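Local coordinates for protein ribokinase (Thermotoga maritima, PDB 1VM7) that probably catalyses the magnesium- and ATP-dependent phosphorylation of D-ribose at O-5, as expected of a ribokinase of the PfkB carbohydrate kinase family, at residues F168-A173 with E191-A196; Y183-T188 with G219-I224; T154-A159 with G175-I180; S141-L146 with N163-F168; G262-A267 with E276-G281. One frame throughout, in Å; residues are numbered along the deposited sequence.

Overall arrangement
From the N terminus, interaction 4 comes first: it pairs strands 143-146 and 165-168, closing the loop made by helix 152-161. Interaction 3 crosses it, since that helix lies inside the loop and meets 175-180, in the connection beyond strand 165-168. Interaction 1 begins at Phe168, which it shares with interaction 4, and in turn crosses interactions 3 and 2, running from the end of the strand to helix 191-202. Interaction 2 adds strands 186-187 and 222-226 to the same sheet. Interaction 5 closes last, in series with the rest, joining two consecutive helices; Phe264 touches interaction 2 and Ala265 touches interaction 4 on one face of the sheet.

Interaction 1. Residues F168-A173 with E191-A196; sequences FDPAPA and EKEIEA
Glu193 reaches out from the helix that begins at 191 and lays its carboxylate against the loop that follows strand 165-168, where Pro170 and Ala171 receive it; further along the loop, Ala173 meets the helix itself. CG of Glu193 stands anti to its carbonyl carbon (chi1 -68°) and the chain is extended beyond it, which gives glutamate the length to span from helix to loop. On the way it runs past the backbone of Pro170, whose O lies 3.4 Å from Glu193 CD. Its OE2 ends 3.0 Å from Ala171 CB, a short approach to the small methyl of alanine. Pro170 is the centre of an inverse gamma turn, closed by Ala171 N bonding to Asp169 O at 2.7 Å. Ala173 CB packs 4.1 Å from Ala196 CB, one helical turn after Glu193, and small residues on both sides let helix and loop come close.

No direct hydrogen bond joins the two segments. A water donates to Asp169 OD1 and to Glu193 OE1, 2.6 Å from each, while these two oxygens remain 4.3 Å apart. Asp169 also bonds to Thr188 and forms a salt bridge with Lys226, a predicted ATP-binding residue. The chemistry is thus that of two like charges bridged by a shared water that donates to both, with the lysine probably offsetting the charge of Asp169 beside the expected nucleotide site.

Interaction 2. Residues Y183-T188 with G219-I224; sequences YLDYLT and GVKNVI
Leu187 and Val223 pair in parallel in the mixed sheet of this Rossmann-like, ribokinase-type fold, strand 186-187 lying beside strand 222-226. The backbone ladder includes two straight bonds, Leu187 N to Asn222 O (2.9 Å) and Ile224 N to Leu187 O (2.8 Å, 165° at the hydrogen). Before the strands proper, Lys221 N already binds Leu184 O, just after Gly219 ends the preceding helix in a Schellman motif, where positive phi suits glycine.

Apolar contacts lie on one face: Val220 CG1 rests 3.8 Å from Leu187 CB, and Phe215 of helix 208-217 packs on both residues. On the other face Ile224 brings CD1 to 3.5 Å from Tyr186 CD2, and Phe264 meets the tyrosine edge-to-face.

Stacking adds a third kind of contact. Tyr186 and Asn222 stack, ring and amide planes 13° apart, with ND2 above the ring toward its rim. Asparagine suits this place because its flat amide can stack and bond at once: OD1 is taken by Asn236, and ND2 donates to Asp185 O at 3.1 Å, the acceptor lying in the plane of the amide.

Interaction 3. Residues T154-A159 with G175-I180; sequences TTLECA and GINEEI
Leu156 and Ile180 overlap along their lengths, pointing opposite ways, where helix 152-161 meets the connection that follows strand 165-168. This is the tight part: Leu156 CD1 comes within 3.6 Å of Ile180 CA. With CG1 of Ile180 anti to the backbone N (chi1 -164°), the branch extends toward the helix. CG1 then lies 3.9 Å from Ala159 CB and CD1 3.7 Å from Thr155 CG2. Alanine makes room for the branched neighbour, while threonine offers a methyl here and makes a weak hydrogen bond to Gln147 O with its OG1.

The outer side is sparser. Leu156 CD2 touches Glu179 OE1 at 3.6 Å, the two side chains crossing at about a right angle, and Glu179 OE2 makes a long, weak ion pair with Lys160. Nearby, exposed Asn177 accepts a weak bond from Glu179 N through OD1.

With no hydrogen bond between the segments, the contact rests on apolar burial, with leucine and isoleucine fitted to each other, and is therefore not directional as a hydrogen bond would be.

Interaction 4. Residues S141-L146 with N163-F168; sequences SDILLL and NGIVIF
Ile167 meets its neighbour strand through both backbone and side chain. Its N donates to Leu144 O (2.8 Å, 166° at the hydrogen) and its O accepts from Leu146 N, two rungs of a parallel ladder that starts with Ile165 N bonding to Asp142 O at 2.8 Å. The strand axes run 15° apart.

From the backbone, CB of Ile167 sits 3.5 Å from Leu144 O, and CG1 is still near that oxygen. CG1 stands anti to the carbonyl carbon (chi1 -60°), which carries the branch across toward strand 143-146. At the tip, CD1 faces two methyls, 3.7 Å from Ile143 CG2 and 3.7 Å from Leu145 CD1. A beta-branched residue suits an extended strand, and its long arm reaches both neighbours. On the other face Leu146 CD1 packs 3.9 Å from Val166 CG1, and Leu146 CB approaches the edge of the Phe168 ring.

Together with helix 152-161 the strands form a beta-alpha-beta crossover. The helix covers the Leu144, Leu146, Val166 and Phe168 face, helix 256-269 lies against Ile143, Leu145 and Ile167, and strands 17-20 and 186-187 flank the pair in the sheet.

Interaction 5. Residues G262-A267 with E276-G281; sequences GAFAVA and EAVIFG
Phe264 lies against Ala277 and Val278, and Phe280 against Ala263, in this alpha-alpha hairpin of the PfkB fold, made by helices 256-269 and 274-288. The short segments run roughly antiparallel, at 140°, with axes only 7.6 Å apart. That closeness is bought with small residues: Ala263 CB lies 3.7 Å from Gly281 CA, where a glycine lets the backbones approach, and Ala267 CB meets Ala277 CB at 3.5 Å, tighter than usual for two carbons.

The aromatic rings lie beside this seam of small residues. Both take the same first torsion, CG anti to the backbone N (chi1 -179° for Phe264, -178° for Phe280), which extends each ring from its own helix alongside the other. The edge of Phe264 lies against the backbone at Val278, and its CE1 touches Ala277 CB at 3.5 Å and Val278 CG2 at 3.8 Å. Val278 has CG2 anti to its carbonyl carbon, the branch that meets the ring.

Phe280 works from the other side of the seam, where helix 301-309 also packs on it. Its CE2 nears Ala263 CB at 4.0 Å, Ala267 CB sits close to CD2, and the ring edge faces the backbone of Ala263, with CD2 3.3 Å from Ala263 O.

Interaction 1. Residues F168-A173 with E191-A196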
# COMPACT_ATOMS: atom_id res chain seq x y z
N PHE A 168 -4.24 -28.95 -8.41
CA PHE A 168 -3.40 -27.81 -8.80
C PHE A 168 -4.23 -26.77 -9.58
O PHE A 168 -4.78 -27.05 -10.64
CB PHE A 168 -2.20 -28.28 -9.60
CG PHE A 168 -1.37 -27.16 -10.18
CD1 PHE A 168 -0.85 -26.18 -9.37
CD2 PHE A 168 -1.11 -27.11 -11.55
CE1 PHE A 168 -0.10 -25.17 -9.91
CE2 PHE A 168 -0.35 -26.10 -12.08
CZ PHE A 168 0.16 -25.12 -11.27
N ASP A 169 -4.35 -25.59 -9.00
CA ASP A 169 -5.02 -24.46 -9.60
C ASP A 169 -3.94 -23.63 -10.30
O ASP A 169 -3.08 -23.00 -9.66
CB ASP A 169 -5.71 -23.68 -8.50
CG ASP A 169 -6.73 -22.68 -9.01
OD1 ASP A 169 -7.20 -22.85 -10.17
OD2 ASP A 169 -7.08 -21.76 -8.19
N PRO A 170 -3.93 -23.67 -11.64
CA PRO A 170 -2.81 -23.07 -12.36
C PRO A 170 -2.98 -21.54 -12.44
O PRO A 170 -3.09 -20.97 -13.52
CB PRO A 170 -2.88 -23.76 -13.72
CG PRO A 170 -4.39 -23.97 -13.92
CD PRO A 170 -4.93 -24.24 -12.56
N ALA A 171 -2.97 -20.88 -11.29
CA ALA A 171 -3.33 -19.47 -11.19
C ALA A 171 -2.23 -18.69 -10.45
O ALA A 171 -1.93 -18.99 -9.30
CB ALA A 171 -4.65 -19.36 -10.49
N PRO A 172 -1.57 -17.73 -11.11
CA PRO A 172 -1.61 -17.45 -12.55
C PRO A 172 -1.00 -18.57 -13.34
O PRO A 172 -0.23 -19.36 -12.81
CB PRO A 172 -0.71 -16.21 -12.71
CG PRO A 172 0.19 -16.23 -11.50
CD PRO A 172 -0.68 -16.78 -10.41
N ALA A 173 -1.27 -18.58 -14.63
CA ALA A 173 -0.84 -19.64 -15.50
C ALA A 173 0.63 -19.51 -15.88
O ALA A 173 1.21 -20.45 -16.41
CB ALA A 173 -1.67 -19.67 -16.75
N GLU A 191 -11.03 -20.29 -17.79
CA GLU A 191 -11.02 -20.29 -19.25
C GLU A 191 -9.80 -19.56 -19.83
O GLU A 191 -9.19 -20.03 -20.80
CB GLU A 191 -12.31 -19.69 -19.78
CG GLU A 191 -12.40 -19.79 -21.29
CD GLU A 191 -13.82 -19.80 -21.79
OE1 GLU A 191 -14.74 -19.42 -21.03
OE2 GLU A 191 -14.00 -20.22 -22.95
N LYS A 192 -9.43 -18.44 -19.22
CA LYS A 192 -8.23 -17.71 -19.64
C LYS A 192 -6.98 -18.54 -19.36
O LYS A 192 -6.06 -18.56 -20.17
CB LYS A 192 -8.10 -16.35 -18.94
CG LYS A 192 -9.15 -15.33 -19.45
CD LYS A 192 -8.59 -13.91 -19.60
CE LYS A 192 -9.60 -12.99 -20.31
NZ LYS A 192 -8.92 -11.99 -21.22
N GLU A 193 -6.94 -19.23 -18.23
CA GLU A 193 -5.81 -20.07 -17.91
C GLU A 193 -5.64 -21.25 -18.86
O GLU A 193 -4.53 -21.52 -19.32
CB GLU A 193 -5.87 -20.54 -16.49
CG GLU A 193 -5.66 -19.38 -15.52
CD GLU A 193 -6.15 -19.68 -14.13
OE1 GLU A 193 -6.79 -20.73 -13.94
OE2 GLU A 193 -5.89 -18.86 -13.23
N ILE A 194 -6.72 -21.96 -19.17
CA ILE A 194 -6.56 -23.13 -20.00
C ILE A 194 -6.06 -22.71 -21.41
O ILE A 194 -5.29 -23.44 -22.04
CB ILE A 194 -7.82 -24.04 -20.04
CG1 ILE A 194 -7.39 -25.45 -20.50
CG2 ILE A 194 -8.90 -23.47 -20.94
CD1 ILE A 194 -8.43 -26.55 -20.36
N GLU A 195 -6.47 -21.51 -21.85
CA GLU A 195 -6.01 -20.93 -23.09
C GLU A 195 -4.51 -20.72 -23.08
O GLU A 195 -3.78 -21.18 -23.99
CB GLU A 195 -6.70 -19.59 -23.36
CG GLU A 195 -8.05 -19.72 -24.02
CD GLU A 195 -8.74 -18.37 -24.29
OE1 GLU A 195 -8.39 -17.72 -25.33
OE2 GLU A 195 -9.63 -17.98 -23.49
N ALA A 196 -4.05 -19.98 -22.07
CA ALA A 196 -2.64 -19.69 -21.92
C ALA A 196 -1.84 -21.00 -21.84
O ALA A 196 -0.85 -21.20 -22.55
CB ALA A 196 -2.40 -18.86 -20.72
O HOH W 1 -7.94 -20.80 -11.62

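Interaction 2. Residues Y183-T188 with G219-I224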
# COMPACT_ATOMS: atom_id res chain seq x y z
N TYR A 183 1.88 -35.51 -12.18
CA TYR A 183 1.64 -35.72 -10.75
C TYR A 183 0.26 -35.27 -10.27
O TYR A 183 -0.08 -35.49 -9.11
CB TYR A 183 2.72 -35.03 -9.93
CG TYR A 183 4.10 -35.54 -10.27
CD1 TYR A 183 4.44 -36.88 -10.02
CD2 TYR A 183 5.04 -34.72 -10.85
CE1 TYR A 183 5.70 -37.37 -10.34
CE2 TYR A 183 6.29 -35.20 -11.17
CZ TYR A 183 6.63 -36.53 -10.90
OH TYR A 183 7.88 -37.01 -11.25
N LEU A 184 -0.55 -34.69 -11.16
CA LEU A 184 -1.83 -34.11 -10.78
C LEU A 184 -2.98 -35.09 -10.85
O LEU A 184 -3.12 -35.83 -11.81
CB LEU A 184 -2.19 -32.97 -11.72
CG LEU A 184 -1.21 -31.81 -11.82
CD1 LEU A 184 -1.90 -30.69 -12.53
CD2 LEU A 184 -0.67 -31.38 -10.43
N ASP A 185 -3.83 -35.04 -9.84
CA ASP A 185 -5.12 -35.73 -9.87
C ASP A 185 -6.20 -34.80 -10.43
O ASP A 185 -7.09 -35.22 -11.15
CB ASP A 185 -5.46 -36.26 -8.46
CG ASP A 185 -4.50 -37.37 -8.03
OD1 ASP A 185 -4.64 -38.49 -8.54
OD2 ASP A 185 -3.58 -37.12 -7.23
N TYR A 186 -6.09 -33.51 -10.11
CA TYR A 186 -6.99 -32.49 -10.64
C TYR A 186 -6.21 -31.27 -11.08
O TYR A 186 -5.35 -30.75 -10.34
CB TYR A 186 -8.05 -32.07 -9.60
CG TYR A 186 -9.04 -33.15 -9.29
CD1 TYR A 186 -8.78 -34.07 -8.28
CD2 TYR A 186 -10.21 -33.29 -10.02
CE1 TYR A 186 -9.66 -35.08 -8.00
CE2 TYR A 186 -11.09 -34.32 -9.76
CZ TYR A 186 -10.81 -35.21 -8.73
OH TYR A 186 -11.68 -36.25 -8.45
N LEU A 187 -6.48 -30.83 -12.31
CA LEU A 187 -6.02 -29.53 -12.80
C LEU A 187 -7.26 -28.67 -12.99
O LEU A 187 -8.21 -29.09 -13.64
CB LEU A 187 -5.29 -29.70 -14.14
CG LEU A 187 -4.65 -28.44 -14.73
CD1 LEU A 187 -3.43 -28.06 -13.94
CD2 LEU A 187 -4.29 -28.63 -16.19
N THR A 188 -7.26 -27.47 -12.43
CA THR A 188 -8.50 -26.68 -12.35
C THR A 188 -8.33 -25.29 -12.96
O THR A 188 -8.43 -24.30 -12.28
CB THR A 188 -8.98 -26.53 -10.88
OG1 THR A 188 -8.05 -25.73 -10.14
CG2 THR A 188 -9.10 -27.90 -10.20
N GLY A 219 -0.60 -36.90 -18.19
CA GLY A 219 -0.77 -37.68 -16.99
C GLY A 219 -1.75 -37.11 -15.98
O GLY A 219 -2.01 -37.73 -14.95
N VAL A 220 -2.29 -35.93 -16.27
CA VAL A 220 -3.28 -35.32 -15.38
C VAL A 220 -4.47 -36.25 -15.36
O VAL A 220 -4.94 -36.64 -16.40
CB VAL A 220 -3.76 -33.92 -15.91
CG1 VAL A 220 -4.93 -33.40 -15.08
CG2 VAL A 220 -2.61 -32.93 -15.97
N LYS A 221 -4.99 -36.57 -14.19
CA LYS A 221 -6.06 -37.55 -14.09
C LYS A 221 -7.43 -36.95 -14.40
O LYS A 221 -8.26 -37.58 -15.03
CB LYS A 221 -6.07 -38.19 -12.68
CG LYS A 221 -4.74 -38.90 -12.30
CD LYS A 221 -4.50 -40.19 -13.12
CE LYS A 221 -3.10 -40.78 -12.90
NZ LYS A 221 -2.06 -40.16 -13.81
N ASN A 222 -7.68 -35.74 -13.91
CA ASN A 222 -8.94 -35.02 -14.16
C ASN A 222 -8.64 -33.56 -14.47
O ASN A 222 -7.85 -32.92 -13.76
CB ASN A 222 -9.83 -35.02 -12.91
CG ASN A 222 -10.31 -36.39 -12.51
OD1 ASN A 222 -11.38 -36.84 -12.95
ND2 ASN A 222 -9.53 -37.08 -11.68
N VAL A 223 -9.26 -33.03 -15.52
CA VAL A 223 -9.27 -31.57 -15.70
C VAL A 223 -10.65 -31.01 -15.37
O VAL A 223 -11.66 -31.46 -15.89
CB VAL A 223 -8.90 -31.14 -17.14
CG1 VAL A 223 -8.77 -29.59 -17.20
CG2 VAL A 223 -7.61 -31.80 -17.59
N ILE A 224 -10.68 -30.00 -14.51
CA ILE A 224 -11.91 -29.28 -14.22
C ILE A 224 -11.73 -27.88 -14.75
O ILE A 224 -10.94 -27.11 -14.23
CB ILE A 224 -12.21 -29.21 -12.72
CG1 ILE A 224 -12.36 -30.62 -12.14
CG2 ILE A 224 -13.49 -28.41 -12.46
CD1 ILE A 224 -12.44 -30.62 -10.62

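Interaction 3. Residues T154-A159 with G175-I180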
# COMPACT_ATOMS: atom_id res chain seq x y z
N THR A 154 8.48 -25.28 -5.19
CA THR A 154 7.86 -25.78 -3.98
C THR A 154 6.57 -26.47 -4.34
O THR A 154 6.33 -27.60 -3.94
CB THR A 154 7.60 -24.67 -2.96
OG1 THR A 154 8.85 -24.15 -2.52
CG2 THR A 154 6.85 -25.21 -1.73
N THR A 155 5.75 -25.78 -5.11
CA THR A 155 4.52 -26.35 -5.63
C THR A 155 4.83 -27.67 -6.32
O THR A 155 4.22 -28.68 -6.02
CB THR A 155 3.85 -25.36 -6.62
OG1 THR A 155 3.45 -24.21 -5.90
CG2 THR A 155 2.62 -25.97 -7.31
N LEU A 156 5.80 -27.65 -7.21
CA LEU A 156 6.15 -28.84 -7.95
C LEU A 156 6.59 -29.99 -7.03
O LEU A 156 6.17 -31.14 -7.19
CB LEU A 156 7.26 -28.51 -8.95
CG LEU A 156 7.85 -29.68 -9.73
CD1 LEU A 156 6.77 -30.50 -10.43
CD2 LEU A 156 8.87 -29.12 -10.72
N GLU A 157 7.46 -29.68 -6.08
CA GLU A 157 7.99 -30.69 -5.20
C GLU A 157 6.87 -31.32 -4.37
O GLU A 157 6.87 -32.52 -4.18
CB GLU A 157 9.10 -30.12 -4.30
CG GLU A 157 9.91 -31.16 -3.54
CD GLU A 157 10.75 -32.04 -4.45
OE1 GLU A 157 10.59 -32.00 -5.70
OE2 GLU A 157 11.58 -32.79 -3.90
N CYS A 158 5.93 -30.50 -3.90
CA CYS A 158 4.74 -31.01 -3.19
C CYS A 158 3.90 -31.96 -4.03
O CYS A 158 3.51 -33.01 -3.56
CB CYS A 158 3.85 -29.85 -2.75
SG CYS A 158 4.51 -29.04 -1.33
N ALA A 159 3.60 -31.56 -5.26
CA ALA A 159 2.82 -32.39 -6.17
C ALA A 159 3.55 -33.70 -6.49
O ALA A 159 2.93 -34.77 -6.59
CB ALA A 159 2.51 -31.62 -7.46
N GLY A 175 4.76 -19.25 -15.61
CA GLY A 175 5.86 -19.80 -14.83
C GLY A 175 5.71 -21.25 -14.44
O GLY A 175 6.39 -21.73 -13.53
N ILE A 176 4.79 -21.96 -15.09
CA ILE A 176 4.54 -23.36 -14.79
C ILE A 176 5.38 -24.22 -15.68
O ILE A 176 5.46 -23.98 -16.86
CB ILE A 176 3.05 -23.71 -14.98
CG1 ILE A 176 2.22 -22.84 -14.03
CG2 ILE A 176 2.81 -25.22 -14.75
CD1 ILE A 176 0.75 -22.98 -14.18
N ASN A 177 6.04 -25.23 -15.11
CA ASN A 177 6.83 -26.20 -15.89
C ASN A 177 5.99 -27.46 -16.11
O ASN A 177 5.22 -27.89 -15.23
CB ASN A 177 8.16 -26.55 -15.17
CG ASN A 177 8.94 -27.73 -15.82
OD1 ASN A 177 9.18 -28.76 -15.19
ND2 ASN A 177 9.34 -27.57 -17.08
N GLU A 178 6.15 -28.04 -17.30
CA GLU A 178 5.42 -29.21 -17.75
C GLU A 178 5.48 -30.40 -16.80
O GLU A 178 4.60 -31.28 -16.80
CB GLU A 178 6.00 -29.67 -19.10
CG GLU A 178 5.20 -30.73 -19.81
CD GLU A 178 5.59 -30.85 -21.26
OE1 GLU A 178 6.79 -31.07 -21.53
OE2 GLU A 178 4.73 -30.70 -22.15
N GLU A 179 6.53 -30.46 -16.00
CA GLU A 179 6.80 -31.63 -15.18
C GLU A 179 5.68 -31.89 -14.18
O GLU A 179 5.46 -33.04 -13.79
CB GLU A 179 8.15 -31.50 -14.46
CG GLU A 179 8.64 -32.77 -13.76
CD GLU A 179 9.81 -32.52 -12.81
OE1 GLU A 179 10.50 -31.46 -12.90
OE2 GLU A 179 10.06 -33.40 -11.95
N ILE A 180 4.97 -30.83 -13.76
CA ILE A 180 4.00 -30.95 -12.69
C ILE A 180 2.79 -31.80 -13.07
O ILE A 180 2.22 -32.49 -12.22
CB ILE A 180 3.54 -29.54 -12.16
CG1 ILE A 180 2.85 -29.67 -10.81
CG2 ILE A 180 2.63 -28.82 -13.18
CD1 ILE A 180 2.89 -28.43 -10.03

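Interaction 4. Residues S141-L146 with N163-F168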
# COMPACT_ATOMS: atom_id res chain seq x y z
N SER A 141 -1.72 -35.74 5.54
CA SER A 141 -2.86 -35.31 4.72
C SER A 141 -3.16 -36.28 3.58
O SER A 141 -2.30 -37.03 3.15
CB SER A 141 -2.60 -33.90 4.14
OG SER A 141 -2.43 -32.94 5.17
N ASP A 142 -4.40 -36.23 3.09
CA ASP A 142 -4.87 -37.09 2.00
C ASP A 142 -5.23 -36.33 0.75
O ASP A 142 -5.21 -36.89 -0.34
CB ASP A 142 -6.09 -37.91 2.43
CG ASP A 142 -5.86 -38.67 3.71
OD1 ASP A 142 -5.16 -39.70 3.68
OD2 ASP A 142 -6.36 -38.21 4.74
N ILE A 143 -5.53 -35.04 0.90
CA ILE A 143 -5.85 -34.16 -0.22
C ILE A 143 -4.96 -32.91 -0.14
O ILE A 143 -4.77 -32.33 0.93
CB ILE A 143 -7.33 -33.73 -0.23
CG1 ILE A 143 -8.26 -34.94 -0.35
CG2 ILE A 143 -7.58 -32.72 -1.36
CD1 ILE A 143 -9.75 -34.60 -0.13
N LEU A 144 -4.43 -32.50 -1.28
CA LEU A 144 -3.50 -31.39 -1.36
C LEU A 144 -3.94 -30.36 -2.35
O LEU A 144 -4.13 -30.66 -3.55
CB LEU A 144 -2.10 -31.87 -1.77
CG LEU A 144 -1.01 -30.81 -2.03
CD1 LEU A 144 -0.79 -30.00 -0.80
CD2 LEU A 144 0.29 -31.47 -2.46
N LEU A 145 -4.11 -29.12 -1.86
CA LEU A 145 -4.43 -28.00 -2.74
C LEU A 145 -3.23 -27.09 -2.98
O LEU A 145 -2.55 -26.65 -2.06
CB LEU A 145 -5.57 -27.15 -2.22
CG LEU A 145 -6.95 -27.69 -2.57
CD1 LEU A 145 -7.11 -29.01 -1.88
CD2 LEU A 145 -7.98 -26.73 -2.07
N LEU A 146 -2.99 -26.83 -4.26
CA LEU A 146 -1.87 -26.05 -4.72
C LEU A 146 -2.39 -24.98 -5.67
O LEU A 146 -3.44 -25.17 -6.29
CB LEU A 146 -0.86 -26.94 -5.45
CG LEU A 146 -0.20 -28.06 -4.64
CD1 LEU A 146 0.59 -29.05 -5.51
CD2 LEU A 146 0.71 -27.44 -3.60
N ASN A 163 1.72 -38.26 -1.47
CA ASN A 163 0.90 -39.45 -1.55
C ASN A 163 -0.50 -39.03 -1.10
O ASN A 163 -0.79 -38.91 0.10
CB ASN A 163 1.47 -40.59 -0.72
CG ASN A 163 0.88 -41.92 -1.10
OD1 ASN A 163 0.26 -42.05 -2.16
ND2 ASN A 163 1.04 -42.92 -0.24
N GLY A 164 -1.35 -38.76 -2.08
CA GLY A 164 -2.71 -38.35 -1.87
C GLY A 164 -3.23 -37.67 -3.12
O GLY A 164 -2.60 -37.71 -4.17
N ILE A 165 -4.41 -37.08 -3.00
CA ILE A 165 -5.03 -36.39 -4.12
C ILE A 165 -4.41 -35.01 -4.25
O ILE A 165 -4.38 -34.24 -3.29
CB ILE A 165 -6.57 -36.36 -3.97
CG1 ILE A 165 -7.11 -37.79 -4.03
CG2 ILE A 165 -7.20 -35.50 -5.04
CD1 ILE A 165 -8.45 -37.94 -3.36
N VAL A 166 -3.86 -34.73 -5.42
CA VAL A 166 -3.18 -33.49 -5.72
C VAL A 166 -4.07 -32.68 -6.68
O VAL A 166 -4.37 -33.14 -7.80
CB VAL A 166 -1.78 -33.72 -6.34
CG1 VAL A 166 -1.06 -32.39 -6.62
CG2 VAL A 166 -0.94 -34.60 -5.44
N ILE A 167 -4.49 -31.51 -6.19
CA ILE A 167 -5.31 -30.54 -6.90
C ILE A 167 -4.44 -29.31 -7.13
O ILE A 167 -3.97 -28.70 -6.18
CB ILE A 167 -6.53 -30.13 -6.06
CG1 ILE A 167 -7.40 -31.36 -5.76
CG2 ILE A 167 -7.31 -29.04 -6.80
CD1 ILE A 167 -8.41 -31.21 -4.61
N PHE A 168 -4.24 -28.95 -8.41
CA PHE A 168 -3.40 -27.81 -8.80
C PHE A 168 -4.23 -26.77 -9.58
O PHE A 168 -4.78 -27.05 -10.64
CB PHE A 168 -2.20 -28.28 -9.60
CG PHE A 168 -1.37 -27.16 -10.18
CD1 PHE A 168 -0.85 -26.18 -9.37
CD2 PHE A 168 -1.11 -27.11 -11.55
CE1 PHE A 168 -0.10 -25.17 -9.91
CE2 PHE A 168 -0.35 -26.10 -12.08
CZ PHE A 168 0.16 -25.12 -11.27

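Interaction 5. Residues G262-A267 with E276-G281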
# COMPACT_ATOMS: atom_id res chain seq x y z
N GLY A 262 -11.81 -25.13 -2.87
CA GLY A 262 -11.87 -25.52 -1.46
C GLY A 262 -13.08 -26.36 -1.15
O GLY A 262 -12.98 -27.38 -0.47
N ALA A 263 -14.23 -25.93 -1.65
CA ALA A 263 -15.48 -26.68 -1.50
C ALA A 263 -15.44 -28.01 -2.25
O ALA A 263 -15.85 -29.03 -1.73
CB ALA A 263 -16.62 -25.84 -1.99
N PHE A 264 -14.91 -28.00 -3.48
CA PHE A 264 -14.67 -29.25 -4.20
C PHE A 264 -13.88 -30.25 -3.35
O PHE A 264 -14.25 -31.40 -3.24
CB PHE A 264 -13.91 -28.95 -5.49
CG PHE A 264 -13.62 -30.16 -6.31
CD1 PHE A 264 -14.63 -30.77 -7.03
CD2 PHE A 264 -12.36 -30.72 -6.33
CE1 PHE A 264 -14.39 -31.89 -7.77
CE2 PHE A 264 -12.11 -31.84 -7.11
CZ PHE A 264 -13.12 -32.43 -7.80
N ALA A 265 -12.81 -29.76 -2.73
CA ALA A 265 -11.93 -30.59 -1.93
C ALA A 265 -12.61 -31.12 -0.65
O ALA A 265 -12.41 -32.26 -0.28
CB ALA A 265 -10.68 -29.80 -1.60
N VAL A 266 -13.40 -30.26 0.00
CA VAL A 266 -14.25 -30.64 1.15
C VAL A 266 -15.16 -31.80 0.82
O VAL A 266 -15.28 -32.73 1.60
CB VAL A 266 -15.12 -29.44 1.66
CG1 VAL A 266 -16.25 -29.89 2.62
CG2 VAL A 266 -14.25 -28.41 2.37
N ALA A 267 -15.79 -31.73 -0.34
CA ALA A 267 -16.66 -32.79 -0.83
C ALA A 267 -15.91 -34.12 -1.01
O ALA A 267 -16.32 -35.15 -0.46
CB ALA A 267 -17.29 -32.36 -2.10
N GLU A 276 -20.30 -35.36 -7.84
CA GLU A 276 -20.94 -34.78 -6.65
C GLU A 276 -20.14 -33.61 -6.11
O GLU A 276 -20.70 -32.57 -5.77
CB GLU A 276 -21.09 -35.83 -5.54
CG GLU A 276 -22.06 -36.95 -5.87
CD GLU A 276 -22.07 -38.05 -4.83
OE1 GLU A 276 -21.08 -38.19 -4.07
OE2 GLU A 276 -23.08 -38.79 -4.77
N ALA A 277 -18.82 -33.78 -6.04
CA ALA A 277 -17.95 -32.73 -5.52
C ALA A 277 -17.98 -31.48 -6.38
O ALA A 277 -17.91 -30.38 -5.84
CB ALA A 277 -16.51 -33.22 -5.37
N VAL A 278 -18.05 -31.65 -7.71
CA VAL A 278 -18.21 -30.50 -8.63
C VAL A 278 -19.51 -29.78 -8.34
O VAL A 278 -19.55 -28.55 -8.29
CB VAL A 278 -18.22 -30.86 -10.16
CG1 VAL A 278 -18.73 -29.67 -11.00
CG2 VAL A 278 -16.84 -31.24 -10.66
N ILE A 279 -20.59 -30.52 -8.17
CA ILE A 279 -21.87 -29.89 -7.89
C ILE A 279 -21.75 -29.05 -6.61
O ILE A 279 -22.18 -27.89 -6.55
CB ILE A 279 -23.00 -30.89 -7.69
CG1 ILE A 279 -23.19 -31.77 -8.92
CG2 ILE A 279 -24.29 -30.14 -7.31
CD1 ILE A 279 -24.15 -31.23 -9.94
N PHE A 280 -21.17 -29.67 -5.59
CA PHE A 280 -21.06 -29.06 -4.29
C PHE A 280 -20.25 -27.77 -4.35
O PHE A 280 -20.68 -26.76 -3.82
CB PHE A 280 -20.45 -30.04 -3.29
CG PHE A 280 -20.35 -29.48 -1.90
CD1 PHE A 280 -21.44 -29.50 -1.05
CD2 PHE A 280 -19.17 -28.93 -1.44
CE1 PHE A 280 -21.37 -28.99 0.25
CE2 PHE A 280 -19.08 -28.43 -0.14
CZ PHE A 280 -20.20 -28.45 0.70
N GLY A 281 -19.10 -27.83 -5.02
CA GLY A 281 -18.26 -26.68 -5.22
C GLY A 281 -18.90 -25.60 -6.06
O GLY A 281 -18.71 -24.41 -5.84